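3-oxoadipate enol-lactonase (Burkholderia xenovorans, PDB 2XUA) probably hydrolyses 3-oxoadipate enol-lactone, a step of aromatic (catechol) catabolism, using an alpha/beta hydrolase fold with a divergent cap domain. Local coordinates at residues B[47-52]-B[257-262]; B[76-81]-B[103-108]; B[123-128]-B[226-231]. All blocks are in the same frame, centred on the assembly; numbering follows the deposited sequence.

Interaction 1 (B[47-52]-B[257-262]); sequences AALSKH and TVVDFL
Val259 meets three residues of the facing helix, Ala48, Leu49 and His52, and does so with its two methyls divided between them. CG1 goes to the histidine: His52 CD2 lies 3.6 Å from Val259 CG1, and the methyl approaches the imidazole obliquely, the two side chains lying roughly perpendicular. CG2 takes the apolar partners, with Leu49 CD2 at 3.9 Å from Val259 CG2 and Ala48 CB at 4.2 Å from that same methyl. The leucine and valine side chains pass each other pointing opposite ways, and the leucine touches with CD2. The valine torsion explains the division: CG1 stands anti to the backbone N (chi1 174°), which leaves CG2 beside that nitrogen.

These are helices 43-52 and 251-263 of the alpha/beta hydrolase fold, the second close to the C-terminus, lying side by side on one face of the central sheet. The short segments run nearly parallel, 14° apart, with axes 10.3 Å from each other, and Leu49 and Val259 are the closest pair of CA atoms.

Beneath the pair, Leu49 rests on Ile29 and Leu31 of strand 28-32, while Val258 packs on Ile212 of strand 209-214. Leu262 reaches Ile29 as well, so both helices share strand 28-32 as a floor. On the outer side His52, an exposed residue, also touches Thr263.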
loop_
_atom_site.group_PDB
_atom_site.type_symbol
_atom_site.label_atom_id
_atom_site.label_comp_id
_atom_site.label_asym_id
_atom_site.label_seq_id
_atom_site.Cartn_x
_atom_site.Cartn_y
_atom_site.Cartn_z
ATOM N N ALA B 47 -8.978 7.200 -9.542
ATOM C CA ALA B 47 -10.275 7.026 -10.231
ATOM C C ALA B 47 -10.679 8.274 -11.020
ATOM O O ALA B 47 -10.945 8.190 -12.210
ATOM C CB ALA B 47 -11.378 6.622 -9.231
ATOM N N ALA B 48 -10.710 9.441 -10.379
ATOM C CA ALA B 48 -11.079 10.653 -11.040
ATOM C C ALA B 48 -10.067 11.069 -12.110
ATOM O O ALA B 48 -10.454 11.612 -13.133
ATOM C CB ALA B 48 -11.319 11.820 -10.026
ATOM N N LEU B 49 -8.781 10.815 -11.902
ATOM C CA LEU B 49 -7.808 11.249 -12.885
ATOM C C LEU B 49 -7.798 10.349 -14.118
ATOM O O LEU B 49 -7.626 10.823 -15.217
ATOM C CB LEU B 49 -6.415 11.284 -12.276
ATOM C CG LEU B 49 -6.099 12.438 -11.312
ATOM C CD1 LEU B 49 -4.742 12.037 -10.706
ATOM C CD2 LEU B 49 -5.976 13.834 -12.003
ATOM N N SER B 50 -8.017 9.052 -13.905
ATOM C CA SER B 50 -8.185 8.037 -14.963
ATOM C C SER B 50 -9.283 8.310 -15.906
ATOM O O SER B 50 -9.320 7.681 -16.945
ATOM C CB SER B 50 -8.615 6.659 -14.339
ATOM O OG SER B 50 -7.480 6.148 -13.712
ATOM N N LYS B 51 -10.256 9.124 -15.497
ATOM C CA LYS B 51 -11.366 9.445 -16.371
ATOM C C LYS B 51 -10.904 10.409 -17.452
ATOM O O LYS B 51 -11.355 10.332 -18.588
ATOM C CB LYS B 51 -12.510 10.022 -15.601
ATOM C CG LYS B 51 -13.080 8.994 -14.638
ATOM C CD LYS B 51 -14.562 9.124 -14.470
ATOM C CE LYS B 51 -14.970 10.385 -13.721
ATOM N NZ LYS B 51 -16.305 10.156 -13.089
ATOM N N HIS B 52 -9.957 11.259 -17.093
ATOM C CA HIS B 52 -9.511 12.316 -17.979
ATOM C C HIS B 52 -8.136 12.138 -18.549
ATOM O O HIS B 52 -7.837 12.781 -19.501
ATOM C CB HIS B 52 -9.622 13.642 -17.242
ATOM C CG HIS B 52 -11.014 13.921 -16.792
ATOM N ND1 HIS B 52 -12.009 14.308 -17.667
ATOM C CD2 HIS B 52 -11.608 13.782 -15.576
ATOM C CE1 HIS B 52 -13.155 14.412 -17.003
ATOM N NE2 HIS B 52 -12.929 14.123 -15.728
ATOM N N THR B 257 -10.176 19.952 -7.173
ATOM C CA THR B 257 -9.367 21.098 -7.518
ATOM C C THR B 257 -8.379 20.775 -8.640
ATOM O O THR B 257 -8.265 21.530 -9.596
ATOM C CB THR B 257 -8.593 21.619 -6.287
ATOM O OG1 THR B 257 -9.534 21.861 -5.212
ATOM C CG2 THR B 257 -7.885 22.901 -6.639
ATOM N N VAL B 258 -7.656 19.670 -8.485
ATOM C CA VAL B 258 -6.650 19.257 -9.432
ATOM C C VAL B 258 -7.338 18.888 -10.763
ATOM O O VAL B 258 -6.863 19.315 -11.800
ATOM C CB VAL B 258 -5.770 18.141 -8.875
ATOM C CG1 VAL B 258 -4.765 17.713 -9.877
ATOM C CG2 VAL B 258 -4.938 18.731 -7.682
ATOM N N VAL B 259 -8.486 18.205 -10.715
ATOM C CA VAL B 259 -9.147 17.810 -11.972
ATOM C C VAL B 259 -9.651 19.051 -12.747
ATOM O O VAL B 259 -9.409 19.157 -13.955
ATOM C CB VAL B 259 -10.159 16.690 -11.800
ATOM C CG1 VAL B 259 -10.962 16.388 -13.154
ATOM C CG2 VAL B 259 -9.443 15.388 -11.335
ATOM N N ASP B 260 -10.310 20.006 -12.066
ATOM C CA ASP B 260 -10.900 21.148 -12.763
ATOM C C ASP B 260 -9.784 21.996 -13.357
ATOM O O ASP B 260 -9.882 22.444 -14.511
ATOM C CB ASP B 260 -11.797 22.000 -11.840
ATOM C CG ASP B 260 -13.015 21.240 -11.298
ATOM O OD1 ASP B 260 -13.414 20.139 -11.769
ATOM O OD2 ASP B 260 -13.589 21.770 -10.341
ATOM N N PHE B 261 -8.694 22.174 -12.603
ATOM C CA PHE B 261 -7.535 22.937 -13.078
ATOM C C PHE B 261 -6.895 22.276 -14.295
ATOM O O PHE B 261 -6.535 22.950 -15.247
ATOM C CB PHE B 261 -6.456 23.169 -11.980
ATOM C CG PHE B 261 -5.162 23.694 -12.507
ATOM C CD1 PHE B 261 -5.042 25.023 -12.949
ATOM C CD2 PHE B 261 -4.058 22.859 -12.629
ATOM C CE1 PHE B 261 -3.811 25.501 -13.487
ATOM C CE2 PHE B 261 -2.836 23.335 -13.180
ATOM C CZ PHE B 261 -2.725 24.654 -13.594
ATOM N N LEU B 262 -6.730 20.965 -14.275
ATOM C CA LEU B 262 -5.962 20.331 -15.358
ATOM C C LEU B 262 -6.790 20.125 -16.631
ATOM O O LEU B 262 -6.220 19.916 -17.724
ATOM C CB LEU B 262 -5.307 19.022 -14.924
ATOM C CG LEU B 262 -4.189 19.128 -13.883
ATOM C CD1 LEU B 262 -3.778 17.698 -13.465
ATOM C CD2 LEU B 262 -2.996 19.931 -14.359
#

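Interaction 2 (B[76-81]-B[103-108]); sequences EQLTGD and GLTGVA
Thr79 and Thr105 sit where helices 75-88 and 101-112 come nearest, their CA atoms 5.9 Å apart. The two short segments cross almost at a right angle, at -81°, with their axes 9.4 Å from each other, and the small residues Thr79, Thr105 and Ala108 occupy the crossing.

The contacts across it are van der Waals ones. Thr79 lays its hydroxyl against a methyl, OG1 standing 3.4 Å from Ala108 CB. Thr105 turns both branches to Leu78: its methyl CG2 lies 4.0 Å from the backbone Leu78 O, and its hydroxyl OG1 is 4.2 Å from Leu78 CB. In Thr105 the methyl is anti to the backbone N and the hydroxyl beside that nitrogen (chi1 -59°), an arrangement that Thr79 repeats.

Hydrogen bonding of these hydroxyls stays inside each helix. Thr79 OG1 bonds back to the carbonyl of Ile75, and Thr105 OG1 to that of Met101, one turn earlier in each case. Glu76 OE2 makes a salt bridge to Arg112, the last residue of helix 101-112, and so ties the two helices; Asp81 pairs instead with Arg61 of a loop.

Helix 101-112 follows the probable nucleophile elbow of the hydrolase fold, and Thr105 touches residues of that turn. Within the two segments the contact is shape fit between Leu78, both threonines and Ala108, the hydroxyls already paired inside their helices; the polar tie through Arg112 lies at the helix ends.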
loop_
_atom_site.group_PDB
_atom_site.type_symbol
_atom_site.label_atom_id
_atom_site.label_comp_id
_atom_site.label_asym_id
_atom_site.label_seq_id
_atom_site.Cartn_x
_atom_site.Cartn_y
_atom_site.Cartn_z
ATOM N N GLU B 76 18.494 17.263 -9.239
ATOM C CA GLU B 76 18.786 16.829 -10.622
ATOM C C GLU B 76 18.638 15.339 -10.821
ATOM O O GLU B 76 18.275 14.887 -11.929
ATOM C CB GLU B 76 20.208 17.227 -11.111
ATOM C CG GLU B 76 20.436 18.706 -11.229
ATOM C CD GLU B 76 20.641 19.416 -9.893
ATOM O OE1 GLU B 76 21.193 18.797 -8.982
ATOM O OE2 GLU B 76 20.219 20.585 -9.758
ATOM N N GLN B 77 18.963 14.541 -9.819
ATOM C CA GLN B 77 18.724 13.128 -9.975
ATOM C C GLN B 77 17.180 12.920 -9.996
ATOM O O GLN B 77 16.627 12.159 -10.814
ATOM C CB GLN B 77 19.330 12.301 -8.857
ATOM C CG GLN B 77 20.833 11.931 -9.072
ATOM C CD GLN B 77 21.464 11.515 -7.774
ATOM O OE1 GLN B 77 21.014 11.947 -6.715
ATOM N NE2 GLN B 77 22.494 10.654 -7.836
ATOM N N LEU B 78 16.501 13.606 -9.100
ATOM C CA LEU B 78 15.051 13.435 -8.977
ATOM C C LEU B 78 14.306 13.879 -10.214
ATOM O O LEU B 78 13.316 13.255 -10.607
ATOM C CB LEU B 78 14.506 14.110 -7.709
ATOM C CG LEU B 78 15.090 13.682 -6.352
ATOM C CD1 LEU B 78 14.553 14.654 -5.337
ATOM C CD2 LEU B 78 14.728 12.236 -5.937
ATOM N N THR B 79 14.747 14.956 -10.825
ATOM C CA THR B 79 14.123 15.439 -12.027
ATOM C C THR B 79 14.395 14.440 -13.178
ATOM O O THR B 79 13.484 14.115 -13.960
ATOM C CB THR B 79 14.622 16.842 -12.361
ATOM O OG1 THR B 79 14.284 17.738 -11.300
ATOM C CG2 THR B 79 13.903 17.424 -13.588
ATOM N N GLY B 80 15.634 13.961 -13.258
ATOM C CA GLY B 80 16.068 13.071 -14.312
ATOM C C GLY B 80 15.418 11.697 -14.208
ATOM O O GLY B 80 15.227 10.987 -15.210
ATOM N N ASP B 81 15.071 11.330 -12.979
ATOM C CA ASP B 81 14.303 10.141 -12.753
ATOM C C ASP B 81 12.948 10.243 -13.483
ATOM O O ASP B 81 12.572 9.290 -14.151
ATOM C CB ASP B 81 14.125 9.907 -11.259
ATOM C CG ASP B 81 15.384 9.401 -10.611
ATOM O OD1 ASP B 81 16.412 9.147 -11.319
ATOM O OD2 ASP B 81 15.356 9.190 -9.401
ATOM N N GLY B 103 6.164 18.222 -5.288
ATOM C CA GLY B 103 5.866 19.577 -5.803
ATOM C C GLY B 103 7.163 20.276 -6.150
ATOM O O GLY B 103 7.242 20.927 -7.194
ATOM N N LEU B 104 8.171 20.131 -5.274
ATOM C CA LEU B 104 9.558 20.670 -5.523
ATOM C C LEU B 104 10.179 20.157 -6.856
ATOM O O LEU B 104 10.676 20.955 -7.706
ATOM C CB LEU B 104 10.433 20.354 -4.286
ATOM C CG LEU B 104 11.896 20.840 -4.303
ATOM C CD1 LEU B 104 12.009 22.345 -4.358
ATOM C CD2 LEU B 104 12.714 20.234 -3.148
ATOM N N THR B 105 10.113 18.836 -7.073
ATOM C CA THR B 105 10.467 18.211 -8.372
ATOM C C THR B 105 9.689 18.839 -9.544
ATOM O O THR B 105 10.214 19.043 -10.688
ATOM C CB THR B 105 10.163 16.707 -8.276
ATOM O OG1 THR B 105 10.929 16.160 -7.210
ATOM C CG2 THR B 105 10.546 15.948 -9.568
ATOM N N GLY B 106 8.421 19.136 -9.288
ATOM C CA GLY B 106 7.576 19.719 -10.282
ATOM C C GLY B 106 8.009 21.147 -10.608
ATOM O O GLY B 106 7.952 21.578 -11.771
ATOM N N VAL B 107 8.438 21.894 -9.583
ATOM C CA VAL B 107 9.022 23.221 -9.861
ATOM C C VAL B 107 10.251 23.066 -10.741
ATOM O O VAL B 107 10.350 23.775 -11.725
ATOM C CB VAL B 107 9.379 24.013 -8.548
ATOM C CG1 VAL B 107 10.199 25.268 -8.861
ATOM C CG2 VAL B 107 8.107 24.305 -7.765
ATOM N N ALA B 108 11.179 22.161 -10.418
ATOM C CA ALA B 108 12.358 21.931 -11.268
ATOM C C ALA B 108 11.986 21.530 -12.710
ATOM O O ALA B 108 12.615 21.992 -13.706
ATOM C CB ALA B 108 13.244 20.918 -10.696
#

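Interaction 3 (B[123-128]-B[226-231]); sequences CNTAAR and RELAQA
The chain of 123-128 leaves strand 117-123, turns at Asn124 in a left-handed backbone conformation and then runs extended through Thr125 and Ala126, past helix 222-231, with the CA atoms of Ala126 and Leu228 nearest at 6.3 Å. Leu228 carries the contact from the helix side, and CD1 is the branch that does the touching. It lies 4.0 Å from Thr125 CG2, methyl against methyl, the two side chains crossing at a slant. The same CD1 then rests on the main chain beyond, 4.2 Å from Ala126 C and 4.2 Å from Ala127 N, so it covers the peptide between those two residues. Leu228 reaches this far because CG is anti to its backbone N (chi1 -165°) and chi2 is also extended, at 174°.

In the alpha/beta hydrolase fold this is the segment that leads out of the sheet after strand 117-123 toward helix 132-145, where the cap probably begins. Helix 222-231 follows strand 209-214 and lies against the sheet, with Leu228 and Ala229 both touching Val211.

The threonine, whose side chain lies about 10 Å from the bound laevulinic acid, is fixed through its other branch. OG1 stands anti to the backbone N (chi1 -167°) and is hydrogen-bonded to the carbonyl of Ser100, the serine of a probable Ser-His-Asp triad with His244 and Asp217; CG2 is thereby left for the leucine. Further along, a backbone hydrogen bond joins Ala127 to Leu198, and Arg128 makes a salt bridge with Asp194 of helix 183-195.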
loop_
_atom_site.group_PDB
_atom_site.type_symbol
_atom_site.label_atom_id
_atom_site.label_comp_id
_atom_site.label_asym_id
_atom_site.label_seq_id
_atom_site.Cartn_x
_atom_site.Cartn_y
_atom_site.Cartn_z
ATOM N N CYS B 123 1.778 20.853 -4.857
ATOM C CA CYS B 123 0.900 20.632 -3.700
ATOM C C CYS B 123 1.694 20.469 -2.392
ATOM O O CYS B 123 2.705 19.777 -2.348
ATOM C CB CYS B 123 0.041 19.403 -3.944
ATOM S SG CYS B 123 -0.952 19.557 -5.491
ATOM N N ASN B 124 1.218 21.137 -1.340
ATOM C CA ASN B 124 1.877 21.127 -0.043
ATOM C C ASN B 124 3.360 21.239 -0.172
ATOM O O ASN B 124 4.080 20.431 0.305
ATOM C CB ASN B 124 1.472 19.842 0.727
ATOM C CG ASN B 124 0.040 19.851 1.078
ATOM O OD1 ASN B 124 -0.382 20.572 2.023
ATOM N ND2 ASN B 124 -0.769 19.143 0.289
ATOM N N THR B 125 3.818 22.293 -0.838
ATOM C CA THR B 125 5.204 22.360 -1.236
ATOM C C THR B 125 5.724 23.817 -1.140
ATOM O O THR B 125 5.005 24.702 -0.672
ATOM C CB THR B 125 5.392 21.754 -2.677
ATOM O OG1 THR B 125 6.776 21.571 -2.904
ATOM C CG2 THR B 125 4.877 22.694 -3.729
ATOM N N ALA B 126 6.961 24.069 -1.595
ATOM C CA ALA B 126 7.550 25.421 -1.566
ATOM C C ALA B 126 8.727 25.292 -2.508
ATOM O O ALA B 126 9.182 24.150 -2.743
ATOM C CB ALA B 126 8.141 25.765 -0.137
ATOM N N ALA B 127 9.255 26.422 -2.999
ATOM C CA ALA B 127 10.443 26.382 -3.867
ATOM C C ALA B 127 11.740 26.099 -3.082
ATOM O O ALA B 127 12.775 25.733 -3.689
ATOM C CB ALA B 127 10.566 27.665 -4.700
ATOM N N ARG B 128 11.662 26.276 -1.760
ATOM C CA ARG B 128 12.672 25.849 -0.788
ATOM C C ARG B 128 11.909 25.310 0.455
ATOM O O ARG B 128 11.169 26.039 1.145
ATOM C CB ARG B 128 13.729 26.986 -0.521
ATOM C CG ARG B 128 14.411 27.032 0.864
ATOM C CD ARG B 128 15.010 25.738 1.256
ATOM N NE ARG B 128 16.239 25.820 2.053
ATOM C CZ ARG B 128 16.797 24.754 2.640
ATOM N NH1 ARG B 128 16.216 23.553 2.543
ATOM N NH2 ARG B 128 17.926 24.863 3.300
ATOM N N ARG B 226 1.625 30.743 -1.322
ATOM C CA ARG B 226 1.480 32.084 -1.923
ATOM C C ARG B 226 2.728 32.678 -2.613
ATOM O O ARG B 226 2.636 33.160 -3.742
ATOM C CB ARG B 226 0.792 32.991 -0.913
ATOM C CG ARG B 226 -0.621 32.438 -0.505
ATOM C CD ARG B 226 -1.415 33.373 0.351
ATOM N NE ARG B 226 -0.774 33.556 1.661
ATOM C CZ ARG B 226 -1.077 32.903 2.801
ATOM N NH1 ARG B 226 -2.058 32.005 2.850
ATOM N NH2 ARG B 226 -0.399 33.178 3.915
ATOM N N GLU B 227 3.904 32.628 -1.988
ATOM C CA GLU B 227 5.106 33.146 -2.648
ATOM C C GLU B 227 5.333 32.375 -3.946
ATOM O O GLU B 227 5.703 32.952 -4.979
ATOM C CB GLU B 227 6.353 32.963 -1.799
ATOM C CG GLU B 227 6.486 33.880 -0.619
ATOM C CD GLU B 227 7.634 33.392 0.255
ATOM O OE1 GLU B 227 8.777 33.482 -0.258
ATOM O OE2 GLU B 227 7.384 32.865 1.391
ATOM N N LEU B 228 5.143 31.053 -3.856
ATOM C CA LEU B 228 5.334 30.223 -5.020
ATOM C C LEU B 228 4.366 30.647 -6.114
ATOM O O LEU B 228 4.789 30.824 -7.254
ATOM C CB LEU B 228 5.212 28.733 -4.675
ATOM C CG LEU B 228 5.739 27.744 -5.720
ATOM C CD1 LEU B 228 5.702 26.275 -5.236
ATOM C CD2 LEU B 228 4.802 27.865 -6.831
ATOM N N ALA B 229 3.096 30.833 -5.767
ATOM C CA ALA B 229 2.079 31.136 -6.739
ATOM C C ALA B 229 2.382 32.536 -7.299
ATOM O O ALA B 229 2.057 32.836 -8.460
ATOM C CB ALA B 229 0.684 31.132 -6.095
ATOM N N GLN B 230 2.988 33.395 -6.485
ATOM C CA GLN B 230 3.163 34.777 -6.928
ATOM C C GLN B 230 4.407 34.891 -7.796
ATOM O O GLN B 230 4.472 35.761 -8.674
ATOM C CB GLN B 230 3.040 35.779 -5.748
ATOM C CG GLN B 230 1.524 35.959 -5.267
ATOM C CD GLN B 230 1.278 36.476 -3.755
ATOM O OE1 GLN B 230 2.181 36.902 -3.047
ATOM N NE2 GLN B 230 0.017 36.373 -3.295
ATOM N N ALA B 231 5.377 34.003 -7.596
ATOM C CA ALA B 231 6.539 33.971 -8.504
ATOM C C ALA B 231 6.154 33.550 -9.925
ATOM O O ALA B 231 6.853 33.889 -10.896
ATOM C CB ALA B 231 7.579 33.057 -7.998
#

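Along the chain, interaction 1 spans the other two: 47-52 precedes both and 257-262 follows them, while interaction 2 closes before interaction 3 opens. Interactions 2 and 3 touch, their centres 15 Å apart; Leu104 packs against Thr125, Ala126 and Ala127 beside the probable nucleophile elbow. Interaction 1 touches neither: its centre is 22 Å from that of interaction 2 and 21 Å from that of interaction 3, with nearest atoms about 11 and 5 Å away. Helices 251-263 and 222-231 sit on opposite faces of strand 209-214. The contacts thus join helices and a loop around one central sheet, the side chains of Leu78 and Thr125 lying about 12 and 10 Å from laevulinic acid.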